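Putative NADPH:quinone reductase (Bacillus thuringiensis, PDB 3GMS) is of unknown function but probably acts as an NADPH-dependent quinone reductase of the medium-chain dehydrogenase/reductase type. Local coordinates at residues R38-P46 and K324-Y332; N210-I218 and L229-H238. All coordinates share one frame; numbering follows the deposited sequence.

Contact 1. Residues R38-P46 and K324-Y332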
# COMPACT_ATOMS: atom_id res chain seq x y z
N ARG A 38 -0.81 21.42 -5.26
CA ARG A 38 -0.37 21.81 -3.91
C ARG A 38 -0.87 20.73 -2.93
O ARG A 38 -2.08 20.59 -2.75
CB ARG A 38 -0.92 23.21 -3.51
CG ARG A 38 -0.64 23.60 -2.03
CD ARG A 38 -1.22 24.99 -1.64
NE ARG A 38 -2.61 25.15 -2.11
CZ ARG A 38 -3.70 24.83 -1.43
NH1 ARG A 38 -3.61 24.31 -0.21
NH2 ARG A 38 -4.90 25.02 -1.98
N MET A 39 0.05 19.99 -2.30
CA MET A 39 -0.32 18.87 -1.39
C MET A 39 -0.95 19.32 -0.07
O MET A 39 -0.58 20.35 0.50
CB MET A 39 0.93 18.02 -1.10
CG MET A 39 1.53 17.31 -2.37
SD MET A 39 0.34 16.39 -3.38
CE MET A 39 0.10 14.98 -2.23
N LEU A 40 -1.91 18.52 0.40
CA LEU A 40 -2.57 18.77 1.67
C LEU A 40 -2.06 17.75 2.65
O LEU A 40 -1.54 18.13 3.70
CB LEU A 40 -4.08 18.61 1.52
CG LEU A 40 -4.72 19.62 0.55
CD1 LEU A 40 -6.14 19.21 0.19
CD2 LEU A 40 -4.76 21.00 1.22
N VAL A 41 -2.12 16.47 2.26
CA VAL A 41 -1.89 15.38 3.25
C VAL A 41 -1.22 14.21 2.54
O VAL A 41 -1.66 13.80 1.46
CB VAL A 41 -3.20 14.89 3.88
CG1 VAL A 41 -2.98 13.65 4.81
CG2 VAL A 41 -3.95 16.01 4.61
N ARG A 42 -0.17 13.66 3.13
CA ARG A 42 0.34 12.33 2.65
C ARG A 42 0.51 11.41 3.86
O ARG A 42 0.95 11.90 4.91
CB ARG A 42 1.73 12.40 1.96
CG ARG A 42 2.02 13.67 1.18
CD ARG A 42 2.62 14.71 2.11
NE ARG A 42 2.99 15.99 1.49
CZ ARG A 42 2.77 17.19 2.03
NH1 ARG A 42 2.12 17.35 3.18
NH2 ARG A 42 3.18 18.29 1.38
N PRO A 43 0.27 10.10 3.69
CA PRO A 43 0.58 9.16 4.76
C PRO A 43 2.09 8.90 4.74
O PRO A 43 2.76 9.12 3.71
CB PRO A 43 -0.18 7.90 4.33
CG PRO A 43 0.04 7.87 2.80
CD PRO A 43 -0.12 9.40 2.44
N ILE A 44 2.62 8.45 5.87
CA ILE A 44 3.93 7.84 5.89
C ILE A 44 3.71 6.33 5.88
O ILE A 44 3.38 5.72 6.90
CB ILE A 44 4.76 8.28 7.10
CG1 ILE A 44 5.01 9.81 6.98
CG2 ILE A 44 6.10 7.47 7.15
CD1 ILE A 44 5.70 10.46 8.20
N ASN A 45 3.83 5.72 4.71
CA ASN A 45 3.70 4.28 4.65
C ASN A 45 5.06 3.61 4.90
O ASN A 45 6.07 4.09 4.41
CB ASN A 45 3.19 3.83 3.27
CG ASN A 45 1.77 4.36 2.93
OD1 ASN A 45 0.91 4.46 3.80
ND2 ASN A 45 1.53 4.66 1.65
N PRO A 46 5.09 2.47 5.62
CA PRO A 46 6.33 1.68 5.65
C PRO A 46 6.96 1.47 4.26
O PRO A 46 8.20 1.49 4.13
CB PRO A 46 5.89 0.34 6.32
CG PRO A 46 4.82 0.76 7.28
CD PRO A 46 4.02 1.81 6.39
N LYS A 324 -1.87 2.07 17.21
CA LYS A 324 -2.54 1.78 15.94
C LYS A 324 -2.82 3.06 15.15
O LYS A 324 -3.02 4.13 15.75
CB LYS A 324 -3.85 1.00 16.16
N GLY A 325 -2.84 2.93 13.83
CA GLY A 325 -3.21 4.05 12.97
C GLY A 325 -2.10 4.60 12.11
O GLY A 325 -0.93 4.32 12.33
N LYS A 326 -2.49 5.42 11.14
CA LYS A 326 -1.60 6.01 10.17
C LYS A 326 -1.04 7.39 10.59
O LYS A 326 -1.78 8.22 11.08
CB LYS A 326 -2.41 6.16 8.88
CG LYS A 326 -1.56 6.39 7.66
CD LYS A 326 -0.71 5.16 7.29
CE LYS A 326 -1.49 4.13 6.52
NZ LYS A 326 -0.56 3.12 5.98
N VAL A 327 0.28 7.60 10.42
CA VAL A 327 0.88 8.89 10.67
C VAL A 327 0.88 9.67 9.35
O VAL A 327 1.14 9.10 8.30
CB VAL A 327 2.33 8.70 11.15
CG1 VAL A 327 3.00 10.09 11.40
CG2 VAL A 327 2.34 7.83 12.43
N PHE A 328 0.57 10.95 9.39
CA PHE A 328 0.54 11.77 8.17
C PHE A 328 1.40 12.99 8.24
O PHE A 328 1.61 13.57 9.33
CB PHE A 328 -0.91 12.25 7.91
CG PHE A 328 -1.90 11.15 7.67
CD1 PHE A 328 -2.24 10.76 6.36
CD2 PHE A 328 -2.54 10.52 8.74
CE1 PHE A 328 -3.16 9.74 6.16
CE2 PHE A 328 -3.46 9.46 8.53
CZ PHE A 328 -3.77 9.09 7.23
N LEU A 329 1.82 13.44 7.04
CA LEU A 329 2.52 14.70 6.85
C LEU A 329 1.57 15.67 6.24
O LEU A 329 1.01 15.40 5.17
CB LEU A 329 3.71 14.52 5.89
CG LEU A 329 4.86 13.66 6.43
CD1 LEU A 329 5.83 13.22 5.33
CD2 LEU A 329 5.62 14.28 7.68
N THR A 330 1.32 16.79 6.93
CA THR A 330 0.22 17.63 6.50
C THR A 330 0.78 19.00 6.12
O THR A 330 1.86 19.39 6.59
CB THR A 330 -0.89 17.76 7.58
OG1 THR A 330 -0.35 18.42 8.74
CG2 THR A 330 -1.49 16.40 7.98
N SER A 331 0.05 19.73 5.28
CA SER A 331 0.53 21.02 4.80
C SER A 331 -0.59 22.04 4.67
O SER A 331 -0.67 22.74 3.68
CB SER A 331 1.21 20.85 3.43
OG SER A 331 2.48 20.23 3.55
N TYR A 332 -1.46 22.12 5.66
CA TYR A 332 -2.63 22.98 5.55
C TYR A 332 -2.29 24.48 5.68
O TYR A 332 -1.34 24.79 6.39
CB TYR A 332 -3.65 22.58 6.61
CG TYR A 332 -4.36 21.27 6.28
CD1 TYR A 332 -4.11 20.11 7.03
CD2 TYR A 332 -5.30 21.19 5.25
CE1 TYR A 332 -4.77 18.89 6.74
CE2 TYR A 332 -5.97 20.00 4.96
CZ TYR A 332 -5.71 18.85 5.72
OH TYR A 332 -6.38 17.70 5.41
O HOH W 1 2.00 5.50 9.40

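Contact 2. Residues N210-I218 and L229-H238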
# COMPACT_ATOMS: atom_id res chain seq x y z
N ASN A 210 -10.27 -28.70 6.80
CA ASN A 210 -10.61 -30.14 6.75
C ASN A 210 -9.55 -30.95 5.98
O ASN A 210 -9.89 -31.85 5.17
CB ASN A 210 -11.99 -30.35 6.10
CG ASN A 210 -13.12 -29.67 6.87
OD1 ASN A 210 -13.22 -29.81 8.08
ND2 ASN A 210 -13.97 -28.93 6.15
N GLY A 211 -8.29 -30.62 6.22
CA GLY A 211 -7.18 -31.32 5.62
C GLY A 211 -6.89 -31.05 4.16
O GLY A 211 -6.04 -31.71 3.57
N ILE A 212 -7.55 -30.06 3.57
CA ILE A 212 -7.41 -29.81 2.14
C ILE A 212 -6.32 -28.77 1.86
O ILE A 212 -5.66 -28.81 0.83
CB ILE A 212 -8.75 -29.34 1.54
CG1 ILE A 212 -9.79 -30.46 1.53
CG2 ILE A 212 -8.53 -28.81 0.12
CD1 ILE A 212 -9.54 -31.51 0.46
N GLY A 213 -6.15 -27.83 2.79
CA GLY A 213 -5.28 -26.66 2.60
C GLY A 213 -6.09 -25.53 1.99
O GLY A 213 -7.20 -25.75 1.47
N ALA A 214 -5.53 -24.31 2.06
CA ALA A 214 -6.17 -23.13 1.51
C ALA A 214 -5.96 -23.05 0.00
O ALA A 214 -5.10 -23.74 -0.53
CB ALA A 214 -5.59 -21.88 2.18
N ASP A 215 -6.74 -22.17 -0.64
CA ASP A 215 -6.69 -21.97 -2.08
C ASP A 215 -5.59 -21.02 -2.52
O ASP A 215 -5.00 -21.23 -3.57
CB ASP A 215 -8.02 -21.49 -2.60
CG ASP A 215 -9.12 -22.50 -2.35
OD1 ASP A 215 -9.07 -23.59 -2.96
OD2 ASP A 215 -10.00 -22.22 -1.52
N ALA A 216 -5.34 -19.98 -1.72
CA ALA A 216 -4.35 -18.96 -2.07
C ALA A 216 -3.73 -18.37 -0.81
O ALA A 216 -4.31 -18.46 0.30
CB ALA A 216 -5.00 -17.86 -2.91
N ALA A 217 -2.54 -17.80 -0.95
CA ALA A 217 -1.86 -17.18 0.18
C ALA A 217 -1.11 -15.93 -0.26
O ALA A 217 -0.57 -15.90 -1.39
CB ALA A 217 -0.91 -18.13 0.85
N ILE A 218 -1.12 -14.92 0.61
CA ILE A 218 -0.39 -13.67 0.35
C ILE A 218 0.60 -13.49 1.47
O ILE A 218 0.20 -13.33 2.64
CB ILE A 218 -1.36 -12.46 0.17
CG1 ILE A 218 -2.27 -12.74 -1.04
CG2 ILE A 218 -0.54 -11.14 -0.01
CD1 ILE A 218 -3.22 -11.62 -1.44
N LEU A 229 3.58 -20.65 5.16
CA LEU A 229 2.34 -20.20 4.54
C LEU A 229 2.06 -20.91 3.19
O LEU A 229 0.91 -21.28 2.89
CB LEU A 229 2.32 -18.68 4.35
CG LEU A 229 0.94 -18.01 4.21
CD1 LEU A 229 0.18 -17.95 5.57
CD2 LEU A 229 1.13 -16.58 3.64
N ALA A 230 3.10 -21.06 2.38
CA ALA A 230 2.98 -21.74 1.08
C ALA A 230 2.59 -23.21 1.30
O ALA A 230 1.75 -23.75 0.62
CB ALA A 230 4.29 -21.67 0.32
N PHE A 231 3.23 -23.83 2.27
CA PHE A 231 2.91 -25.23 2.55
C PHE A 231 1.52 -25.46 3.12
O PHE A 231 1.05 -26.62 3.20
CB PHE A 231 3.98 -25.83 3.45
CG PHE A 231 5.17 -26.36 2.69
CD1 PHE A 231 6.13 -25.49 2.19
CD2 PHE A 231 5.31 -27.74 2.48
CE1 PHE A 231 7.26 -25.97 1.49
CE2 PHE A 231 6.43 -28.25 1.77
CZ PHE A 231 7.40 -27.36 1.27
N SER A 232 0.82 -24.40 3.53
CA SER A 232 -0.55 -24.55 4.00
C SER A 232 -1.57 -24.46 2.87
O SER A 232 -2.77 -24.46 3.09
CB SER A 232 -0.88 -23.54 5.11
OG SER A 232 0.08 -23.60 6.15
N LEU A 233 -1.09 -24.38 1.64
CA LEU A 233 -2.00 -24.39 0.49
C LEU A 233 -2.21 -25.78 -0.09
O LEU A 233 -1.31 -26.61 -0.03
CB LEU A 233 -1.43 -23.53 -0.65
CG LEU A 233 -1.21 -22.10 -0.17
CD1 LEU A 233 -0.50 -21.34 -1.29
CD2 LEU A 233 -2.53 -21.49 0.19
N ARG A 234 -3.36 -25.98 -0.72
CA ARG A 234 -3.64 -27.19 -1.48
C ARG A 234 -2.65 -27.28 -2.65
O ARG A 234 -2.11 -26.24 -3.09
CB ARG A 234 -5.08 -27.19 -1.97
CG ARG A 234 -5.46 -26.11 -3.00
CD ARG A 234 -6.89 -26.28 -3.42
NE ARG A 234 -7.37 -25.20 -4.29
CZ ARG A 234 -7.02 -25.01 -5.57
NH1 ARG A 234 -6.16 -25.82 -6.17
NH2 ARG A 234 -7.53 -23.98 -6.24
N PRO A 235 -2.40 -28.51 -3.15
CA PRO A 235 -1.65 -28.64 -4.40
C PRO A 235 -2.33 -27.83 -5.47
O PRO A 235 -3.56 -27.80 -5.53
CB PRO A 235 -1.79 -30.14 -4.74
CG PRO A 235 -2.10 -30.81 -3.46
CD PRO A 235 -2.75 -29.82 -2.56
N ASN A 236 -1.54 -27.14 -6.29
CA ASN A 236 -2.04 -26.24 -7.33
C ASN A 236 -2.70 -24.97 -6.81
O ASN A 236 -3.37 -24.26 -7.58
CB ASN A 236 -2.94 -26.98 -8.33
CG ASN A 236 -2.25 -28.21 -8.91
OD1 ASN A 236 -2.85 -29.28 -9.01
ND2 ASN A 236 -0.97 -28.08 -9.23
N GLY A 237 -2.49 -24.68 -5.52
CA GLY A 237 -2.96 -23.43 -4.93
C GLY A 237 -1.98 -22.35 -5.38
O GLY A 237 -0.91 -22.66 -5.92
N HIS A 238 -2.32 -21.09 -5.10
CA HIS A 238 -1.55 -19.99 -5.65
C HIS A 238 -0.94 -19.19 -4.49
O HIS A 238 -1.68 -18.64 -3.64
CB HIS A 238 -2.47 -19.13 -6.51
CG HIS A 238 -1.74 -18.22 -7.47
ND1 HIS A 238 -2.39 -17.50 -8.46
CD2 HIS A 238 -0.43 -17.91 -7.58
CE1 HIS A 238 -1.50 -16.80 -9.15
NE2 HIS A 238 -0.30 -17.03 -8.63

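Contact 1. Residues R38-P46 and K324-Y332
Arg42 reaches across to Ser331 with the end of its guanidinium: NH1 lies 2.9 Å and NH2 3.0 Å from Ser331 OG, and both nitrogens hold that one oxygen in the plane of the group. The same NH1 also donates to Leu329 O at 3.0 Å, coming in well above the carbonyl plane and off the lone pairs, while Arg42 N reaches the same oxygen in the carbonyl plane. A bend at chi2 (88°) turns the arginine so that its end lies beside Leu329 O and Ser331; NE donates to Thr98 O and NH2 also to Gln100 O, which fixes the rotation of the guanidinium.

Arg42 and Leu329 form the hydrogen-bonded pair of an antiparallel ladder that joins strand 34-43 of the GroES-like domain to strand 326-330 at the chain's C-terminal end. The ladder goes on through Ile44 N to Val327 O, and a water then links Ile44 O with Val327 N. Ile44 CD1 packs on Leu329 CG (3.8 Å), with helix 310-318 lying against Ile44. On the face of Val41 and Thr330, Val41 splits its branches: CG1 meets Phe328 CD1 at 3.4 Å, while CG2 sits 3.5 Å from Tyr332 CZ. Asp119 holds the hydroxyl of that tyrosine. At the far end Lys326 NZ donates to Asn45 OD1 (3.0 Å), and Glu69 takes Asn45 ND2.

Contact 2. Residues N210-I218 and L229-H238
Two neighbouring parallel strands of the Rossmann-type sheet, 214-219 and 237-241, meet here together with the end of the helix that connects them, and Asp215 and Arg234 form a salt bridge near the strand starts. Arg234 NE points almost straight at Asp215 OD1, 2.7 Å away with an N-H...O angle of 170°. The oxygen lies at the edge of the guanidinium, in its plane, and accepts the N-H through its anti lone pair; carboxylate and guanidinium are turned 66° apart. The other oxygen, OD2, takes Val147 N, so the carboxylate is held through both oxygens, by Arg234 and by strand 147-150.

This is a beta-alpha-beta crossover, in which helix 223-231 carries the chain from one strand to the next. Before the second strand settles into the sheet, Leu233 and Arg234 pair briefly with Ala214: Ala214 N donates to Ser232 O and Arg234 N to Ala214 O. A type II turn from Arg234 to Gly237 then brings His238 N to Asp215 O (3.1 Å), and Ala217 N closes on His238 O (2.9 Å). Gly213 CA lies 3.4 Å from Ser232 O, with no side chain between. On the side facing helix 223-231, Ala217 CB is wedged between two leucine methyls, Leu229 CD2 and Leu233 CD2, each 3.8 Å off. Leu233 CD2 also touches Ala214 CB at 3.7 Å, while Leu149 packs against Ala214 and Leu229.

How the contacts relate
Contacts 1 and 2 lie on opposite sides of the chain's centre, their own centres about 37 Å apart and their nearest atoms about 15 Å apart, so neither touches the other. Contact 1 pairs strands distant in sequence: 277 residues separate its segments, and the whole of contact 2 falls among them. After the nucleotide-binding-type domain the chain has already returned to the sheet of contact 1 with strand 301-306, and 326-330 lies between it and strand 34-43. Contact 2, by contrast, is local, a crossover with ten residues between its segments. In relatives the cofactor binds in the interdomain cleft at the C-terminal ends of the Rossmann strands, whereas contact 2 sits at the strand starts.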